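Soluble lytic murein transglycosylase (Escherichia coli, PDB 1QSA) degrades murein, probably cleaving the MurNAc-GlcNAc glycosidic bonds of peptidoglycan exolytically and leaving a 1,6-anhydro bond in the MurNAc residue. Local coordinates at residues E5-Y10 with K33-Y38; S286-R291 with R310-A315; A386-L391 with S402-L407. All coordinates share one frame; numbering follows the deposited sequence.

Contact 1. Residues E5-Y10 with K33-Y38; sequences EQRSRY and KDYPLY. With SO4 (sulfate ion), chain C; ACT (acetate ion), chain O.
Y35 is wedged against Q6, R7 and Y10 of helix 3-18, where the loop between helices 22-28 and 38-48 folds back on the first helix of this all-helical chain. The loop makes a type I beta turn from Y35 to Y38, closed by Y38 N on Y35 O, and L37 stands at the N-cap position of the next helix.

Among the apolar contacts, the two tyrosines dominate. Their rings are inclined at 43°, and CE2 of Y35 lies over one face of the Y10 ring, offset toward its rim and 3.4 Å from Y10 CG. With CG anti to the backbone N (chi1 -176°), Y35 reaches across the helix, about square to its axis: its CD1 is 3.5 Å from Q6 CB, while its far end lies crosswise to R7, whose CG is 3.8 Å from Y35 OH. L37 adds its CB, 3.7 Å from Y10 CZ.

The polar groups turn mainly to third parties. Q6 OE1, at the edge of the Y35 ring, accepts a hydrogen bond from a water 2.7 Å away; that water also donates weakly to the carbonyl O of D34, bridging helix and loop. Q6 NE2 is bonded to D1. Y35 OH meets E390 and W394, and R7 NE forms a salt bridge with the same E390, so helix 383-393 closes this end of the contact.

Two ions, probably from the crystallisation liquor, occupy the margins. The extended R7 chain carries its guanidinium to a sulfate, which lies in the guanidinium plane and takes NH1 on O4 and NH2 on O3, the NH1 bond nearly straight at 172°. Y10 OH donates to acetate OXT over 2.6 Å, with the acetate at the edge of the ring.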
loop_
_atom_site.group_PDB
_atom_site.type_symbol
_atom_site.label_atom_id
_atom_site.label_comp_id
_atom_site.label_asym_id
_atom_site.label_seq_id
_atom_site.Cartn_x
_atom_site.Cartn_y
_atom_site.Cartn_z
ATOM N N GLU A 5 -37.446 -8.557 -12.384
ATOM C CA GLU A 5 -38.443 -7.887 -11.536
ATOM C C GLU A 5 -37.898 -7.653 -10.129
ATOM O O GLU A 5 -38.155 -6.608 -9.523
ATOM C CB GLU A 5 -39.728 -8.701 -11.457
ATOM C CG GLU A 5 -40.564 -8.558 -12.715
ATOM C CD GLU A 5 -41.836 -9.363 -12.664
ATOM O OE1 GLU A 5 -42.573 -9.288 -11.650
ATOM O OE2 GLU A 5 -42.108 -10.059 -13.655
ATOM N N GLN A 6 -37.158 -8.628 -9.611
ATOM C CA GLN A 6 -36.558 -8.501 -8.278
ATOM C C GLN A 6 -35.593 -7.312 -8.230
ATOM O O GLN A 6 -35.519 -6.597 -7.218
ATOM C CB GLN A 6 -35.829 -9.789 -7.898
ATOM C CG GLN A 6 -36.794 -10.936 -7.609
ATOM C CD GLN A 6 -36.138 -12.312 -7.680
ATOM O OE1 GLN A 6 -34.927 -12.433 -7.880
ATOM N NE2 GLN A 6 -36.940 -13.357 -7.479
ATOM N N ARG A 7 -34.848 -7.102 -9.311
ATOM C CA ARG A 7 -33.904 -5.979 -9.383
ATOM C C ARG A 7 -34.620 -4.647 -9.152
ATOM O O ARG A 7 -34.150 -3.807 -8.373
ATOM C CB ARG A 7 -33.170 -5.983 -10.722
ATOM C CG ARG A 7 -32.052 -7.002 -10.744
ATOM C CD ARG A 7 -31.483 -7.169 -12.133
ATOM N NE ARG A 7 -30.266 -7.971 -12.099
ATOM C CZ ARG A 7 -29.494 -8.192 -13.160
ATOM N NH1 ARG A 7 -29.842 -7.699 -14.344
ATOM N NH2 ARG A 7 -28.393 -8.927 -13.043
ATOM N N SER A 8 -35.767 -4.458 -9.805
ATOM C CA SER A 8 -36.534 -3.219 -9.633
ATOM C C SER A 8 -36.999 -3.081 -8.180
ATOM O O SER A 8 -36.852 -2.011 -7.584
ATOM C CB SER A 8 -37.761 -3.181 -10.560
ATOM O OG SER A 8 -37.391 -3.093 -11.930
ATOM N N ARG A 9 -37.541 -4.160 -7.614
ATOM C CA ARG A 9 -38.022 -4.126 -6.225
ATOM C C ARG A 9 -36.871 -3.871 -5.253
ATOM O O ARG A 9 -37.053 -3.179 -4.252
ATOM C CB ARG A 9 -38.765 -5.408 -5.851
ATOM C CG ARG A 9 -40.031 -5.635 -6.687
ATOM C CD ARG A 9 -41.019 -6.554 -5.981
ATOM N NE ARG A 9 -40.463 -7.847 -5.578
ATOM C CZ ARG A 9 -40.229 -8.856 -6.410
ATOM N NH1 ARG A 9 -40.390 -8.691 -7.720
ATOM N NH2 ARG A 9 -39.744 -9.993 -5.945
ATOM N N TYR A 10 -35.678 -4.358 -5.593
ATOM C CA TYR A 10 -34.499 -4.161 -4.733
ATOM C C TYR A 10 -34.133 -2.679 -4.679
ATOM O O TYR A 10 -33.927 -2.117 -3.600
ATOM C CB TYR A 10 -33.307 -4.988 -5.243
ATOM C CG TYR A 10 -32.120 -4.978 -4.306
ATOM C CD1 TYR A 10 -32.162 -5.661 -3.094
ATOM C CD2 TYR A 10 -30.958 -4.282 -4.637
ATOM C CE1 TYR A 10 -31.071 -5.651 -2.223
ATOM C CE2 TYR A 10 -29.855 -4.268 -3.769
ATOM C CZ TYR A 10 -29.927 -4.954 -2.570
ATOM O OH TYR A 10 -28.850 -4.935 -1.703
ATOM N N LYS A 33 -37.119 -12.427 -0.735
ATOM C CA LYS A 33 -36.325 -13.541 -0.198
ATOM C C LYS A 33 -35.534 -14.332 -1.227
ATOM O O LYS A 33 -34.467 -14.856 -0.905
ATOM C CB LYS A 33 -37.193 -14.508 0.622
ATOM C CG LYS A 33 -37.667 -13.930 1.937
ATOM C CD LYS A 33 -38.659 -14.868 2.629
ATOM C CE LYS A 33 -39.244 -14.218 3.872
ATOM N NZ LYS A 33 -40.413 -14.980 4.406
ATOM N N ASP A 34 -36.046 -14.431 -2.450
ATOM C CA ASP A 34 -35.344 -15.189 -3.488
ATOM C C ASP A 34 -34.294 -14.399 -4.269
ATOM O O ASP A 34 -33.586 -14.972 -5.095
ATOM C CB ASP A 34 -36.329 -15.820 -4.472
ATOM C CG ASP A 34 -37.139 -16.951 -3.852
ATOM O OD1 ASP A 34 -36.775 -17.470 -2.771
ATOM O OD2 ASP A 34 -38.152 -17.329 -4.466
ATOM N N TYR A 35 -34.204 -13.093 -4.030
ATOM C CA TYR A 35 -33.214 -12.262 -4.723
ATOM C C TYR A 35 -31.831 -12.507 -4.086
ATOM O O TYR A 35 -31.726 -12.564 -2.859
ATOM C CB TYR A 35 -33.602 -10.792 -4.598
ATOM C CG TYR A 35 -32.694 -9.862 -5.372
ATOM C CD1 TYR A 35 -32.548 -9.994 -6.763
ATOM C CD2 TYR A 35 -31.970 -8.859 -4.724
ATOM C CE1 TYR A 35 -31.700 -9.150 -7.485
ATOM C CE2 TYR A 35 -31.121 -8.009 -5.430
ATOM C CZ TYR A 35 -30.982 -8.156 -6.806
ATOM O OH TYR A 35 -30.117 -7.326 -7.463
ATOM N N PRO A 36 -30.760 -12.668 -4.902
ATOM C CA PRO A 36 -29.424 -12.918 -4.336
ATOM C C PRO A 36 -28.965 -11.974 -3.241
ATOM O O PRO A 36 -28.273 -12.414 -2.319
ATOM C CB PRO A 36 -28.499 -12.861 -5.555
ATOM C CG PRO A 36 -29.387 -13.426 -6.662
ATOM C CD PRO A 36 -30.744 -12.782 -6.375
ATOM N N LEU A 37 -29.345 -10.702 -3.332
ATOM C CA LEU A 37 -28.918 -9.747 -2.312
ATOM C C LEU A 37 -29.822 -9.629 -1.073
ATOM O O LEU A 37 -29.585 -8.777 -0.212
ATOM C CB LEU A 37 -28.623 -8.373 -2.924
ATOM C CG LEU A 37 -27.618 -8.370 -4.093
ATOM C CD1 LEU A 37 -27.298 -6.933 -4.488
ATOM C CD2 LEU A 37 -26.326 -9.096 -3.734
ATOM N N TYR A 38 -30.804 -10.518 -0.935
ATOM C CA TYR A 38 -31.677 -10.488 0.245
ATOM C C TYR A 38 -30.866 -10.515 1.563
ATOM O O TYR A 38 -31.195 -9.787 2.492
ATOM C CB TYR A 38 -32.697 -11.629 0.197
ATOM C CG TYR A 38 -33.659 -11.600 1.353
ATOM C CD1 TYR A 38 -34.694 -10.659 1.408
ATOM C CD2 TYR A 38 -33.508 -12.484 2.410
ATOM C CE1 TYR A 38 -35.560 -10.606 2.510
ATOM C CE2 TYR A 38 -34.360 -12.444 3.512
ATOM C CZ TYR A 38 -35.375 -11.507 3.557
ATOM O OH TYR A 38 -36.185 -11.477 4.671
HETATM S S SO4 C . -26.719 -8.863 -16.369
HETATM O O1 SO4 C . -25.749 -7.941 -16.993
HETATM O O2 SO4 C . -26.747 -10.147 -17.100
HETATM O O3 SO4 C . -26.308 -9.101 -14.968
HETATM O O4 SO4 C . -28.057 -8.257 -16.444
HETATM C C ACT O . -26.081 -3.025 -1.422
HETATM O O ACT O . -25.437 -2.009 -1.095
HETATM O OXT ACT O . -27.160 -2.961 -2.042
HETATM C CH3 ACT O . -25.520 -4.396 -1.076
HETATM O O HOH W 1 -33.571 -14.645 -8.527
#

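Contact 2. Residues S286-R291 with R310-A315; sequences SLIERR and RLPMEA. With SO4 (sulfate ion), chain D.
I288 of helix 285-298 packs against L311 in the loop that follows helix 301-310, a helix-to-loop contact within an alpha-helical superhelix. The tight part is small and aliphatic. I288 CG2 approaches L311 CD2 to 3.7 Å as the two side chains run antiparallel alongside one another, and the same CD2 presses on E289 CG at 3.5 Å, here with the glutamate chain lying square to the leucine. One leucine methyl is therefore held between two consecutive residues of the helix. The other branch of I288 runs to CD1, which sits 3.7 Å from the backbone O of R310. I288 also touches I279 of helix 269-280.

Toward the surface the fit slackens. Of the R310 side chain, CB comes nearest, 4.1 Å from I288 CG2; the chain then curls round beyond CB and carries the guanidinium away from the helix, to a weak bond with M280 O. P312 CD and I288 CD1 are 4.5 Å apart. At the exposed start of the helix, S286 N and OG both bond O1 of a sulfate, probably from the crystallisation liquor, which also engages S284 and T285.

E289 OE2, nearest A315 CB across the contact, is satisfied by K318 and W321. The two segments thus adhere by dispersion and burial, while the carboxylate probably gains its electrostatic stabilisation from K318, at the end of the same loop.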
loop_
_atom_site.group_PDB
_atom_site.type_symbol
_atom_site.label_atom_id
_atom_site.label_comp_id
_atom_site.label_asym_id
_atom_site.label_seq_id
_atom_site.Cartn_x
_atom_site.Cartn_y
_atom_site.Cartn_z
ATOM N N SER A 286 20.254 -1.576 1.500
ATOM C CA SER A 286 19.472 -0.438 1.019
ATOM C C SER A 286 20.293 0.852 0.952
ATOM O O SER A 286 20.117 1.629 0.026
ATOM C CB SER A 286 18.194 -0.253 1.858
ATOM O OG SER A 286 18.520 -0.024 3.213
ATOM N N LEU A 287 21.213 1.048 1.899
ATOM C CA LEU A 287 22.067 2.240 1.897
ATOM C C LEU A 287 23.026 2.222 0.698
ATOM O O LEU A 287 23.202 3.234 0.017
ATOM C CB LEU A 287 22.851 2.341 3.201
ATOM C CG LEU A 287 23.819 3.527 3.349
ATOM C CD1 LEU A 287 23.103 4.878 3.157
ATOM C CD2 LEU A 287 24.487 3.442 4.720
ATOM N N ILE A 288 23.634 1.065 0.441
ATOM C CA ILE A 288 24.551 0.915 -0.693
ATOM C C ILE A 288 23.774 1.142 -1.991
ATOM O O ILE A 288 24.268 1.808 -2.893
ATOM C CB ILE A 288 25.224 -0.485 -0.697
ATOM C CG1 ILE A 288 26.068 -0.650 0.572
ATOM C CG2 ILE A 288 26.096 -0.645 -1.950
ATOM C CD1 ILE A 288 26.444 -2.099 0.911
ATOM N N GLU A 289 22.549 0.612 -2.074
ATOM C CA GLU A 289 21.721 0.811 -3.267
ATOM C C GLU A 289 21.403 2.292 -3.476
ATOM O O GLU A 289 21.376 2.781 -4.619
ATOM C CB GLU A 289 20.422 0.004 -3.171
ATOM C CG GLU A 289 20.649 -1.500 -3.360
ATOM C CD GLU A 289 19.388 -2.314 -3.177
ATOM O OE1 GLU A 289 18.600 -2.012 -2.251
ATOM O OE2 GLU A 289 19.174 -3.255 -3.967
ATOM N N ARG A 290 21.136 3.008 -2.379
ATOM C CA ARG A 290 20.855 4.442 -2.490
ATOM C C ARG A 290 22.098 5.164 -3.044
ATOM O O ARG A 290 21.971 6.082 -3.859
ATOM C CB ARG A 290 20.449 5.046 -1.137
ATOM C CG ARG A 290 20.135 6.561 -1.191
ATOM C CD ARG A 290 19.006 6.900 -2.178
ATOM N NE ARG A 290 18.787 8.343 -2.326
ATOM C CZ ARG A 290 19.364 9.104 -3.255
ATOM N NH1 ARG A 290 20.195 8.568 -4.137
ATOM N NH2 ARG A 290 19.103 10.407 -3.314
ATOM N N ARG A 291 23.286 4.707 -2.640
ATOM C CA ARG A 291 24.544 5.295 -3.110
ATOM C C ARG A 291 24.761 4.985 -4.595
ATOM O O ARG A 291 25.304 5.811 -5.334
ATOM C CB ARG A 291 25.719 4.800 -2.270
ATOM C CG ARG A 291 27.042 5.486 -2.595
ATOM C CD ARG A 291 26.921 6.998 -2.528
ATOM N NE ARG A 291 28.172 7.685 -2.879
ATOM C CZ ARG A 291 28.535 7.996 -4.119
ATOM N NH1 ARG A 291 27.775 7.637 -5.152
ATOM N NH2 ARG A 291 29.687 8.628 -4.328
ATOM N N ARG A 310 30.062 -3.013 -4.495
ATOM C CA ARG A 310 29.931 -3.087 -3.034
ATOM C C ARG A 310 28.636 -3.776 -2.591
ATOM O O ARG A 310 28.471 -4.103 -1.414
ATOM C CB ARG A 310 29.997 -1.693 -2.390
ATOM C CG ARG A 310 31.273 -0.916 -2.672
ATOM C CD ARG A 310 32.476 -1.598 -2.075
ATOM N NE ARG A 310 32.426 -1.635 -0.613
ATOM C CZ ARG A 310 33.392 -2.142 0.146
ATOM N NH1 ARG A 310 34.479 -2.657 -0.418
ATOM N NH2 ARG A 310 33.277 -2.142 1.469
ATOM N N LEU A 311 27.706 -3.964 -3.522
ATOM C CA LEU A 311 26.447 -4.637 -3.201
ATOM C C LEU A 311 26.704 -6.092 -2.841
ATOM O O LEU A 311 27.601 -6.728 -3.404
ATOM C CB LEU A 311 25.514 -4.624 -4.408
ATOM C CG LEU A 311 24.874 -3.284 -4.767
ATOM C CD1 LEU A 311 24.254 -3.373 -6.142
ATOM C CD2 LEU A 311 23.842 -2.930 -3.705
ATOM N N PRO A 312 25.978 -6.617 -1.839
ATOM C CA PRO A 312 26.219 -8.024 -1.517
ATOM C C PRO A 312 25.708 -8.864 -2.688
ATOM O O PRO A 312 24.877 -8.414 -3.480
ATOM C CB PRO A 312 25.399 -8.243 -0.240
ATOM C CG PRO A 312 24.365 -7.187 -0.274
ATOM C CD PRO A 312 25.078 -5.988 -0.854
ATOM N N MET A 313 26.263 -10.061 -2.824
ATOM C CA MET A 313 25.915 -10.980 -3.903
ATOM C C MET A 313 24.402 -11.098 -4.121
ATOM O O MET A 313 23.921 -11.049 -5.253
ATOM C CB MET A 313 26.525 -12.355 -3.577
ATOM C CG MET A 313 26.267 -13.425 -4.598
ATOM S SD MET A 313 26.738 -15.042 -3.894
ATOM C CE MET A 313 25.290 -15.372 -2.888
ATOM N N GLU A 314 23.656 -11.213 -3.030
ATOM C CA GLU A 314 22.206 -11.347 -3.103
ATOM C C GLU A 314 21.515 -10.178 -3.821
ATOM O O GLU A 314 20.629 -10.384 -4.659
ATOM C CB GLU A 314 21.636 -11.529 -1.695
ATOM C CG GLU A 314 22.063 -12.844 -1.006
ATOM C CD GLU A 314 23.454 -12.820 -0.357
ATOM O OE1 GLU A 314 24.115 -11.756 -0.291
ATOM O OE2 GLU A 314 23.884 -13.896 0.120
ATOM N N ALA A 315 21.936 -8.957 -3.515
ATOM C CA ALA A 315 21.345 -7.779 -4.143
ATOM C C ALA A 315 21.628 -7.718 -5.647
ATOM O O ALA A 315 20.791 -7.257 -6.418
ATOM C CB ALA A 315 21.842 -6.522 -3.457
HETATM S S SO4 D . 19.245 -3.324 5.000
HETATM O O1 SO4 D . 18.777 -2.877 3.679
HETATM O O2 SO4 D . 20.349 -4.299 4.818
HETATM O O3 SO4 D . 19.713 -2.183 5.806
HETATM O O4 SO4 D . 18.132 -3.978 5.713
#

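Contact 3. Residues A386-L391 with S402-L407; sequences ARVREL and SEWANL. With SO4 (sulfate ion), chain C.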
loop_
_atom_site.group_PDB
_atom_site.type_symbol
_atom_site.label_atom_id
_atom_site.label_comp_id
_atom_site.label_asym_id
_atom_site.label_seq_id
_atom_site.Cartn_x
_atom_site.Cartn_y
_atom_site.Cartn_z
ATOM N N ALA A 386 -23.769 -15.478 -7.801
ATOM C CA ALA A 386 -25.005 -14.761 -8.084
ATOM C C ALA A 386 -25.013 -13.411 -7.343
ATOM O O ALA A 386 -25.496 -12.416 -7.879
ATOM C CB ALA A 386 -26.214 -15.600 -7.703
ATOM N N ARG A 387 -24.462 -13.367 -6.123
ATOM C CA ARG A 387 -24.405 -12.094 -5.389
ATOM C C ARG A 387 -23.424 -11.152 -6.091
ATOM O O ARG A 387 -23.709 -9.969 -6.252
ATOM C CB ARG A 387 -23.984 -12.295 -3.932
ATOM C CG ARG A 387 -25.027 -13.058 -3.098
ATOM C CD ARG A 387 -24.844 -12.822 -1.609
ATOM N NE ARG A 387 -23.578 -13.348 -1.117
ATOM C CZ ARG A 387 -23.352 -14.616 -0.793
ATOM N NH1 ARG A 387 -24.315 -15.528 -0.907
ATOM N NH2 ARG A 387 -22.154 -14.982 -0.362
ATOM N N VAL A 388 -22.289 -11.688 -6.537
ATOM C CA VAL A 388 -21.286 -10.877 -7.240
ATOM C C VAL A 388 -21.910 -10.245 -8.479
ATOM O O VAL A 388 -21.751 -9.046 -8.717
ATOM C CB VAL A 388 -20.050 -11.731 -7.643
ATOM C CG1 VAL A 388 -19.123 -10.938 -8.597
ATOM C CG2 VAL A 388 -19.275 -12.127 -6.376
ATOM N N ARG A 389 -22.669 -11.046 -9.231
ATOM C CA ARG A 389 -23.331 -10.555 -10.436
ATOM C C ARG A 389 -24.262 -9.374 -10.125
ATOM O O ARG A 389 -24.219 -8.353 -10.805
ATOM C CB ARG A 389 -24.120 -11.688 -11.104
ATOM C CG ARG A 389 -24.952 -11.251 -12.312
ATOM C CD ARG A 389 -25.721 -12.427 -12.909
ATOM N NE ARG A 389 -26.564 -11.998 -14.032
ATOM C CZ ARG A 389 -27.593 -12.696 -14.530
ATOM N NH1 ARG A 389 -27.935 -13.879 -14.020
ATOM N NH2 ARG A 389 -28.285 -12.205 -15.551
ATOM N N GLU A 390 -25.073 -9.501 -9.074
ATOM C CA GLU A 390 -25.980 -8.420 -8.706
ATOM C C GLU A 390 -25.221 -7.184 -8.265
ATOM O O GLU A 390 -25.573 -6.079 -8.646
ATOM C CB GLU A 390 -26.954 -8.851 -7.601
ATOM C CG GLU A 390 -27.946 -9.908 -8.063
ATOM C CD GLU A 390 -28.528 -9.571 -9.425
ATOM O OE1 GLU A 390 -29.248 -8.561 -9.509
ATOM O OE2 GLU A 390 -28.230 -10.286 -10.422
ATOM N N LEU A 391 -24.194 -7.380 -7.439
ATOM C CA LEU A 391 -23.406 -6.247 -6.948
ATOM C C LEU A 391 -22.748 -5.480 -8.099
ATOM O O LEU A 391 -22.778 -4.250 -8.122
ATOM C CB LEU A 391 -22.376 -6.728 -5.935
ATOM C CG LEU A 391 -22.972 -7.265 -4.626
ATOM C CD1 LEU A 391 -21.891 -8.015 -3.842
ATOM C CD2 LEU A 391 -23.570 -6.098 -3.801
ATOM N N SER A 402 -15.248 -7.532 -1.933
ATOM C CA SER A 402 -15.227 -8.361 -0.727
ATOM C C SER A 402 -15.776 -9.755 -0.998
ATOM O O SER A 402 -15.258 -10.746 -0.476
ATOM C CB SER A 402 -16.015 -7.688 0.394
ATOM O OG SER A 402 -15.430 -6.433 0.681
ATOM N N GLU A 403 -16.863 -9.830 -1.766
ATOM C CA GLU A 403 -17.430 -11.132 -2.120
ATOM C C GLU A 403 -16.457 -11.907 -3.006
ATOM O O GLU A 403 -16.230 -13.096 -2.797
ATOM C CB GLU A 403 -18.747 -10.971 -2.876
ATOM C CG GLU A 403 -19.897 -10.463 -2.034
ATOM C CD GLU A 403 -20.736 -11.554 -1.365
ATOM O OE1 GLU A 403 -20.328 -12.740 -1.291
ATOM O OE2 GLU A 403 -21.827 -11.190 -0.882
ATOM N N TRP A 404 -15.892 -11.224 -4.003
ATOM C CA TRP A 404 -14.959 -11.850 -4.934
ATOM C C TRP A 404 -13.739 -12.384 -4.186
ATOM O O TRP A 404 -13.230 -13.468 -4.502
ATOM C CB TRP A 404 -14.534 -10.841 -6.005
ATOM C CG TRP A 404 -13.810 -11.428 -7.184
ATOM C CD1 TRP A 404 -12.515 -11.196 -7.548
ATOM C CD2 TRP A 404 -14.374 -12.253 -8.218
ATOM N NE1 TRP A 404 -12.239 -11.814 -8.753
ATOM C CE2 TRP A 404 -13.361 -12.469 -9.187
ATOM C CE3 TRP A 404 -15.641 -12.815 -8.428
ATOM C CZ2 TRP A 404 -13.577 -13.224 -10.349
ATOM C CZ3 TRP A 404 -15.858 -13.565 -9.585
ATOM C CH2 TRP A 404 -14.829 -13.762 -10.530
ATOM N N ALA A 405 -13.300 -11.634 -3.177
ATOM C CA ALA A 405 -12.135 -12.014 -2.386
ATOM C C ALA A 405 -12.349 -13.384 -1.754
ATOM O O ALA A 405 -11.440 -14.208 -1.739
ATOM C CB ALA A 405 -11.852 -10.965 -1.313
ATOM N N ASN A 406 -13.558 -13.631 -1.246
ATOM C CA ASN A 406 -13.882 -14.924 -0.638
ATOM C C ASN A 406 -13.927 -16.024 -1.682
ATOM O O ASN A 406 -13.494 -17.140 -1.432
ATOM C CB ASN A 406 -15.256 -14.882 0.039
ATOM C CG ASN A 406 -15.242 -14.154 1.350
ATOM O OD1 ASN A 406 -14.183 -13.844 1.890
ATOM N ND2 ASN A 406 -16.431 -13.902 1.897
ATOM N N LEU A 407 -14.478 -15.705 -2.848
ATOM C CA LEU A 407 -14.603 -16.673 -3.922
ATOM C C LEU A 407 -13.254 -17.151 -4.494
ATOM O O LEU A 407 -13.064 -18.349 -4.726
ATOM C CB LEU A 407 -15.505 -16.081 -5.016
ATOM C CG LEU A 407 -16.206 -16.985 -6.029
ATOM C CD1 LEU A 407 -16.868 -18.169 -5.341
ATOM C CD2 LEU A 407 -17.242 -16.151 -6.775
HETATM S S SO4 C . -26.719 -8.863 -16.369
HETATM O O1 SO4 C . -25.749 -7.941 -16.993
HETATM O O2 SO4 C . -26.747 -10.147 -17.100
HETATM O O3 SO4 C . -26.308 -9.101 -14.968
HETATM O O4 SO4 C . -28.057 -8.257 -16.444
#
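R387 and E403 form a side-on, two-pronged salt bridge between helices 383-393 and 397-408. NE of R387 donates to OE2 over 2.8 Å, lying on the syn side but 31° out of the carboxylate plane; NH2 reaches the syn lone pair of OE1 at 3.0 Å along a more bent path, 145°. The mismatch is consistent with the twist between the two flat groups. E403 can turn its carboxylate to R387 because its chain bends sharply at chi2.

Each end of this pair has a second partner. Y40 OH bonds E403 OE2, so that oxygen is held by two groups, while R387 NH2 also donates to T67 OG1. E384 brings another carboxylate close to E403 OE1; R387, lying near both acids, would be expected to offset some of their repulsion. Elsewhere, N406 ND2 is satisfied by the carbonyl of T67, and W404 NE1 has a weak bond to that of L431.

Apolar side chains pack on the aliphatic part of E403: V388 CG2 touches E403 CB at 3.7 Å, and L391 CD1 crosses E403 CG at 3.6 Å. In a separate contact, V388 CG1 approaches CE3 of the W404 indole. On another side of its helix, extended R389 grips a sulfate, probably from the crystallisation liquor, through NE to O3 and NH2 to O2.

Successive helices with their axes 9.7 Å apart and antiparallel at 152°, joined by a short connection, make a helical hairpin, consistent with the TPR-related L domain of the Slt family.

Contacts 1 and 3 work as one assembly although more than 340 residues separate them in sequence. Their centres are 15 Å apart, and E390 OE1 joins them, 2.5 Å from Y35 OH and 2.8 Å from R7 NE; P36 O packs on R387 CG at 3.4 Å. The N-terminal helical region is thereby fastened to the L domain. A single sulfate, probably a crystallisation ion, is shared by R7 and R389, one from each contact. Contact 2 belongs to a distant part of the superhelix: its centre lies 59 Å from that of contact 1 and 44 Å from that of contact 3, across the chain's centre. All three lie away from the predicted active-site residue, E478.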